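Local coordinates for protein glutathione S-transferase domain (Xanthobacter autotrophicus, PDB 4HZ2) that binds glutathione and probably acts as a transferase that joins it to other molecules, at residues S31-C34 with W35-A38; A37-I40 with L41-T44; H94-E97 with G98-W101. One frame throughout, in Å; residues are numbered along the deposited sequence. Where two conformers were deposited one is given.

Interactions 1 and 2 are successive lengths of helix 32-43, sharing A37 and A38, with centres about 9 Å apart. Interaction 1 holds the N-terminal end, where S31 and N33 belong to the glutathione pocket; from the side chain of A37, which both share, the ligand is about 8 Å away. Interaction 3 closes helix 88-96, its centre about 10 Å from that of interaction 2. The two meet directly: L41 CD2 packs on F95 CD2 at 3.6 Å, and L43 CD1 lies 3.8 Å from W101 CZ2. Between interactions 1 and 3 the nearest atoms are about 6 Å apart; interaction 2 overlaps the one and touches the other.

Interaction 1. Residues S31-C34 with W35-A38; sequences SGNC and WKAA. With GSH (glutathione), chain F.
N33 and K36 run side by side and point the same way, and the tip of the lysine, NZ, meets the amide oxygen OD1 of N33 at 2.9 Å. NZ sits almost in line with the amide C=O (angle 163°). The lysine chain is extended beyond CG, which lays its methylenes past the backbone oxygens of G32 and N33 and carries the amine to the asparagine. That amine is gripped further by a salt bridge to E119 and by hydrogen bonds to N89 and S88, which probably balances the buried charge. N33 ND2 turns to E124, which fixes which way round the amide lies.

The first turn is capped by S31. With OG anti to the backbone N (chi1 166°), the hydroxyl swings in to accept from C34 N at 3.1 Å, an N-H...O angle of 161°, while S31 O accepts from W35 N at 2.9 Å.

Packing is tight around the start of the helix: W35 lies against A185 and I219, its indole NE1 is held by the carbonyl of N217, and C34 rests on V74 and P75. The ligand belongs to this close side too, for S31 OG stands 3.3 Å from the glutathione sulfur SG2 and N33 ND2 3.7 Å from the same atom. The looser side is at the far end, where A38 is partly exposed, although its N-H makes a straight bond to C34 O.

An N-capped helix start that follows the first strand of a beta-alpha-beta unit and faces the thiol of glutathione is characteristic of the thioredoxin-like N-terminal domain of glutathione S-transferases.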
loop_
_atom_site.group_PDB
_atom_site.type_symbol
_atom_site.label_atom_id
_atom_site.label_comp_id
_atom_site.label_asym_id
_atom_site.label_seq_id
_atom_site.Cartn_x
_atom_site.Cartn_y
_atom_site.Cartn_z
ATOM N N SER B 31 -9.981 -9.347 12.327
ATOM C CA SER B 31 -9.084 -8.615 11.418
ATOM C C SER B 31 -9.823 -7.637 10.513
ATOM O O SER B 31 -10.788 -7.992 9.814
ATOM C CB SER B 31 -8.343 -9.607 10.518
ATOM O OG SER B 31 -7.711 -8.944 9.415
ATOM N N GLY B 32 -9.379 -6.375 10.536
ATOM C CA GLY B 32 -9.938 -5.346 9.668
ATOM C C GLY B 32 -9.653 -5.632 8.210
ATOM O O GLY B 32 -10.502 -5.362 7.348
ATOM N N ASN B 33 -8.457 -6.142 7.912
ATOM C CA ASN B 33 -8.137 -6.461 6.500
ATOM C C ASN B 33 -9.050 -7.561 5.968
ATOM O O ASN B 33 -9.483 -7.501 4.811
ATOM C CB ASN B 33 -6.660 -6.815 6.310
ATOM C CG ASN B 33 -5.755 -5.603 6.499
ATOM O OD1 ASN B 33 -6.060 -4.508 6.007
ATOM N ND2 ASN B 33 -4.652 -5.778 7.240
ATOM N N CYS B 34 -9.375 -8.531 6.818
ATOM C CA CYS B 34 -10.278 -9.611 6.421
ATOM C C CYS B 34 -11.711 -9.099 6.325
ATOM O O CYS B 34 -12.448 -9.502 5.420
ATOM C CB CYS B 34 -10.158 -10.769 7.417
ATOM S SG CYS B 34 -8.490 -11.517 7.328
ATOM N N TRP B 35 -12.094 -8.187 7.227
ATOM C CA TRP B 35 -13.387 -7.531 7.134
ATOM C C TRP B 35 -13.582 -6.870 5.744
ATOM O O TRP B 35 -14.697 -6.905 5.191
ATOM C CB TRP B 35 -13.576 -6.513 8.286
ATOM C CG TRP B 35 -14.795 -5.668 8.175
ATOM C CD1 TRP B 35 -16.027 -5.892 8.759
ATOM C CD2 TRP B 35 -14.916 -4.435 7.446
ATOM N NE1 TRP B 35 -16.903 -4.881 8.416
ATOM C CE2 TRP B 35 -16.242 -3.971 7.622
ATOM C CE3 TRP B 35 -14.035 -3.686 6.646
ATOM C CZ2 TRP B 35 -16.702 -2.787 7.036
ATOM C CZ3 TRP B 35 -14.497 -2.506 6.062
ATOM C CH2 TRP B 35 -15.818 -2.068 6.267
ATOM N N LYS B 36 -12.528 -6.238 5.195
ATOM C CA LYS B 36 -12.649 -5.575 3.881
ATOM C C LYS B 36 -13.157 -6.578 2.849
ATOM O O LYS B 36 -14.040 -6.263 2.040
ATOM C CB LYS B 36 -11.314 -5.026 3.364
ATOM C CG LYS B 36 -10.736 -3.881 4.214
ATOM C CD LYS B 36 -9.285 -3.630 3.841
ATOM C CE LYS B 36 -8.572 -2.607 4.703
ATOM N NZ LYS B 36 -7.140 -2.491 4.291
ATOM N N ALA B 37 -12.552 -7.766 2.871
ATOM C CA ALA B 37 -12.879 -8.783 1.874
ATOM C C ALA B 37 -14.322 -9.258 2.071
ATOM O O ALA B 37 -15.101 -9.302 1.105
ATOM C CB ALA B 37 -11.913 -9.980 1.918
ATOM N N ALA B 38 -14.688 -9.632 3.300
ATOM C CA ALA B 38 -16.057 -10.088 3.549
ATOM C C ALA B 38 -17.070 -8.991 3.196
ATOM O O ALA B 38 -18.138 -9.264 2.598
ATOM C CB ALA B 38 -16.237 -10.552 4.990
HETATM N N1 GSH F . -1.104 -5.812 2.779
HETATM C CA1 GSH F . -1.900 -6.929 3.400
HETATM C C1 GSH F . -3.380 -6.754 3.146
HETATM O O11 GSH F . -4.072 -7.770 2.857
HETATM O O12 GSH F . -3.885 -5.588 3.249
HETATM C CB1 GSH F . -1.664 -7.028 4.904
HETATM C CG1 GSH F . -2.489 -8.177 5.447
HETATM C CD1 GSH F . -2.026 -8.616 6.818
HETATM O OE1 GSH F . -1.202 -7.944 7.444
HETATM N N2 GSH F . -2.585 -9.749 7.281
HETATM C CA2 GSH F . -2.277 -10.260 8.617
HETATM C C2 GSH F . -1.575 -11.590 8.533
HETATM O O2 GSH F . -1.943 -12.448 7.704
HETATM C CB2 GSH F . -3.560 -10.226 9.496
HETATM S SG2 GSH F . -4.474 -8.619 9.536
HETATM N N3 GSH F . -0.552 -11.805 9.367
HETATM C CA3 GSH F . 0.673 -12.478 8.941
HETATM C C3 GSH F . 0.921 -13.827 9.583
HETATM O O31 GSH F . 1.874 -14.524 9.157
HETATM O O32 GSH F . 0.173 -14.198 10.514
#

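Interaction 2. Residues A37-I40 with L41-T44; sequences AAQI and LSLT
L41, in the last turn of helix 32-43, places CG 3.3 Å from A37 O, the same oxygen that accepts its backbone N-H; its side chain also packs on I25 of strand 24-27 and on M23 and F48. At S42 the backbone N bonds to A38 O at 2.9 Å. Its hydroxyl OG, in the conformer given, lies between the backbone N and the carbonyl carbon (chi1 73°) and is 3.0 Å from Q39 O, though where its proton goes is unsettled.

L43 crosses Q39 obliquely. L43 CG approaches Q39 NE2 to 3.6 Å, and L43 CD1 is 3.9 Å from Q39 CG, so the bent glutamine chain lies against the isobutyl group. The amide itself is tied at both ends to the loop beyond helix 201-211, NE2 to the carbonyl of G215 and OE1 to the N-H of N217.

T44, the first residue to leave helical angles, turns its hydroxyl OG1 back to I40 O at 2.8 Å, while T44 N reaches the same oxygen at 3.0 Å. The two donors come from opposite faces of the carbonyl plane. T44 CG2 is 4.2 Å from I40 CD1, and OG1 is also bonded to H46.

One carbonyl near the C-terminal end thus receives two donors, which satisfies a polar atom beside an otherwise apolar I40 side chain packed on L92, A96, I178 and L181.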
loop_
_atom_site.group_PDB
_atom_site.type_symbol
_atom_site.label_atom_id
_atom_site.label_comp_id
_atom_site.label_asym_id
_atom_site.label_seq_id
_atom_site.Cartn_x
_atom_site.Cartn_y
_atom_site.Cartn_z
ATOM N N ALA B 37 -12.552 -7.766 2.871
ATOM C CA ALA B 37 -12.879 -8.783 1.874
ATOM C C ALA B 37 -14.322 -9.258 2.071
ATOM O O ALA B 37 -15.101 -9.302 1.105
ATOM C CB ALA B 37 -11.913 -9.980 1.918
ATOM N N ALA B 38 -14.688 -9.632 3.300
ATOM C CA ALA B 38 -16.057 -10.088 3.549
ATOM C C ALA B 38 -17.070 -8.991 3.196
ATOM O O ALA B 38 -18.138 -9.264 2.598
ATOM C CB ALA B 38 -16.237 -10.552 4.990
ATOM N N GLN B 39 -16.760 -7.755 3.583
ATOM C CA GLN B 39 -17.700 -6.681 3.378
ATOM C C GLN B 39 -17.947 -6.391 1.901
ATOM O O GLN B 39 -19.104 -6.189 1.494
ATOM C CB GLN B 39 -17.183 -5.407 4.073
ATOM C CG GLN B 39 -18.131 -4.220 4.007
ATOM C CD GLN B 39 -19.420 -4.469 4.792
ATOM O OE1 GLN B 39 -19.505 -4.231 6.025
ATOM N NE2 GLN B 39 -20.432 -4.945 4.092
ATOM N N ILE B 40 -16.890 -6.352 1.076
ATOM C CA ILE B 40 -17.134 -6.085 -0.349
ATOM C C ILE B 40 -17.819 -7.280 -1.035
ATOM O O ILE B 40 -18.632 -7.089 -1.936
ATOM C CB ILE B 40 -15.844 -5.690 -1.108
ATOM C CG1 ILE B 40 -16.179 -5.047 -2.443
ATOM C CG2 ILE B 40 -14.887 -6.869 -1.233
ATOM C CD1 ILE B 40 -16.949 -3.746 -2.312
ATOM N N LEU B 41 -17.500 -8.502 -0.621
ATOM C CA LEU B 41 -18.223 -9.673 -1.171
ATOM C C LEU B 41 -19.721 -9.623 -0.858
ATOM O O LEU B 41 -20.583 -9.883 -1.719
ATOM C CB LEU B 41 -17.610 -10.986 -0.677
ATOM C CG LEU B 41 -16.229 -11.272 -1.247
ATOM C CD1 LEU B 41 -15.677 -12.587 -0.722
ATOM C CD2 LEU B 41 -16.294 -11.312 -2.765
ATOM N N SER B 42 -20.048 -9.264 0.374
ATOM C CA SER B 42 -21.449 -9.189 0.753
ATOM C C SER B 42 -22.145 -8.032 0.022
ATOM O O SER B 42 -23.274 -8.204 -0.458
ATOM C CB SER B 42 -21.628 -9.115 2.283
ATOM O OG SER B 42 -21.252 -7.857 2.819
ATOM N N LEU B 43 -21.475 -6.878 -0.094
ATOM C CA LEU B 43 -22.051 -5.708 -0.783
ATOM C C LEU B 43 -22.321 -5.988 -2.264
ATOM O O LEU B 43 -23.243 -5.425 -2.869
ATOM C CB LEU B 43 -21.131 -4.477 -0.652
ATOM C CG LEU B 43 -21.133 -3.857 0.744
ATOM C CD1 LEU B 43 -19.975 -2.876 0.887
ATOM C CD2 LEU B 43 -22.477 -3.166 0.988
ATOM N N THR B 44 -21.516 -6.860 -2.859
ATOM C CA THR B 44 -21.640 -7.102 -4.295
ATOM C C THR B 44 -22.349 -8.433 -4.582
ATOM O O THR B 44 -22.374 -8.904 -5.720
ATOM C CB THR B 44 -20.273 -7.048 -5.004
ATOM O OG1 THR B 44 -19.398 -8.031 -4.428
ATOM C CG2 THR B 44 -19.668 -5.645 -4.881
#

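Interaction 3. Residues H94-E97 with G98-W101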
loop_
_atom_site.group_PDB
_atom_site.type_symbol
_atom_site.label_atom_id
_atom_site.label_comp_id
_atom_site.label_asym_id
_atom_site.label_seq_id
_atom_site.Cartn_x
_atom_site.Cartn_y
_atom_site.Cartn_z
ATOM N N HIS B 94 -10.991 -5.624 -6.879
ATOM C CA HIS B 94 -11.370 -6.670 -7.828
ATOM C C HIS B 94 -12.891 -6.821 -7.888
ATOM O O HIS B 94 -13.506 -6.900 -8.987
ATOM C CB HIS B 94 -10.749 -8.009 -7.384
ATOM C CG HIS B 94 -11.115 -9.149 -8.275
ATOM N ND1 HIS B 94 -10.423 -9.426 -9.435
ATOM C CD2 HIS B 94 -12.122 -10.062 -8.200
ATOM C CE1 HIS B 94 -10.968 -10.485 -10.024
ATOM N NE2 HIS B 94 -12.011 -10.877 -9.308
ATOM N N PHE B 95 -13.497 -6.928 -6.703
ATOM C CA PHE B 95 -14.953 -7.102 -6.607
ATOM C C PHE B 95 -15.791 -5.840 -6.766
ATOM O O PHE B 95 -16.967 -5.926 -7.099
ATOM C CB PHE B 95 -15.318 -7.849 -5.330
ATOM C CG PHE B 95 -14.819 -9.262 -5.336
ATOM C CD1 PHE B 95 -13.645 -9.589 -4.664
ATOM C CD2 PHE B 95 -15.472 -10.246 -6.094
ATOM C CE1 PHE B 95 -13.139 -10.869 -4.694
ATOM C CE2 PHE B 95 -14.967 -11.549 -6.129
ATOM C CZ PHE B 95 -13.807 -11.863 -5.399
ATOM N N ALA B 96 -15.203 -4.660 -6.532
ATOM C CA ALA B 96 -15.974 -3.442 -6.679
ATOM C C ALA B 96 -16.044 -2.971 -8.123
ATOM O O ALA B 96 -16.881 -2.134 -8.472
ATOM C CB ALA B 96 -15.411 -2.371 -5.790
ATOM N N GLU B 97 -15.208 -3.561 -8.980
ATOM C CA GLU B 97 -15.138 -3.174 -10.380
ATOM C C GLU B 97 -16.516 -3.296 -11.027
ATOM O O GLU B 97 -17.176 -4.342 -10.905
ATOM C CB GLU B 97 -14.106 -4.061 -11.091
ATOM C CG GLU B 97 -13.726 -3.646 -12.492
ATOM C CD GLU B 97 -12.993 -2.314 -12.538
ATOM O OE1 GLU B 97 -13.586 -1.368 -13.088
ATOM O OE2 GLU B 97 -11.822 -2.214 -12.044
ATOM N N GLY B 98 -16.959 -2.231 -11.701
ATOM C CA GLY B 98 -18.276 -2.198 -12.385
ATOM C C GLY B 98 -19.476 -1.997 -11.461
ATOM O O GLY B 98 -20.629 -2.157 -11.878
ATOM N N THR B 99 -19.204 -1.663 -10.197
ATOM C CA THR B 99 -20.255 -1.325 -9.225
ATOM C C THR B 99 -20.094 0.146 -8.797
ATOM O O THR B 99 -19.057 0.753 -9.035
ATOM C CB THR B 99 -20.191 -2.210 -7.951
ATOM O OG1 THR B 99 -19.159 -1.736 -7.051
ATOM C CG2 THR B 99 -19.942 -3.663 -8.319
ATOM N N PRO B 100 -21.127 0.725 -8.172
ATOM C CA PRO B 100 -20.976 2.110 -7.714
ATOM C C PRO B 100 -19.913 2.250 -6.625
ATOM O O PRO B 100 -19.566 3.388 -6.239
ATOM C CB PRO B 100 -22.358 2.460 -7.142
ATOM C CG PRO B 100 -23.307 1.438 -7.705
ATOM C CD PRO B 100 -22.507 0.210 -8.033
ATOM N N TRP B 101 -19.374 1.141 -6.113
ATOM C CA TRP B 101 -18.314 1.268 -5.078
ATOM C C TRP B 101 -16.948 1.640 -5.685
ATOM O O TRP B 101 -15.994 1.955 -4.943
ATOM C CB TRP B 101 -18.174 -0.032 -4.263
ATOM C CG TRP B 101 -19.323 -0.195 -3.335
ATOM C CD1 TRP B 101 -20.480 -0.930 -3.537
ATOM C CD2 TRP B 101 -19.472 0.450 -2.072
ATOM N NE1 TRP B 101 -21.316 -0.782 -2.457
ATOM C CE2 TRP B 101 -20.726 0.067 -1.548
ATOM C CE3 TRP B 101 -18.653 1.306 -1.327
ATOM C CZ2 TRP B 101 -21.178 0.507 -0.307
ATOM C CZ3 TRP B 101 -19.100 1.746 -0.092
ATOM C CH2 TRP B 101 -20.352 1.335 0.412
HETATM O O HOH W 1 -15.793 0.382 -11.755
#
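Two hydrogen bonds from T99 converge on A96 O, the last carbonyl before the chain turns: T99 N at 2.9 Å and T99 OG1 at 2.7 Å. The first closes a type II beta turn from A96 to T99, with G98 at positive phi (77°), where a side chain would strike E97 O. OG1 can reach back because it lies between the backbone N and the carbonyl carbon (chi1 80°), and there it also accepts from W101 N at 3.0 Å, forming an ST turn. A valine in its place would probably leave W101 N without this acceptor and A96 O with one donor fewer, freeing the 99-101 segment to shift.

Apolar contact is modest: A96 CB meets W101 CB at 3.9 Å, on a side also covered by I178.

Through water, G98 N donates at 2.9 Å to a molecule whose oxygen also lies 3.1 Å from E97 OE1 and may donate to it, while E97 OE2 forms a salt bridge with R109. E97 packs as well on P105 of the second subunit.

One hydroxyl, donating to A96 O and accepting from W101 N, thus ties A96 to W101 across the turn.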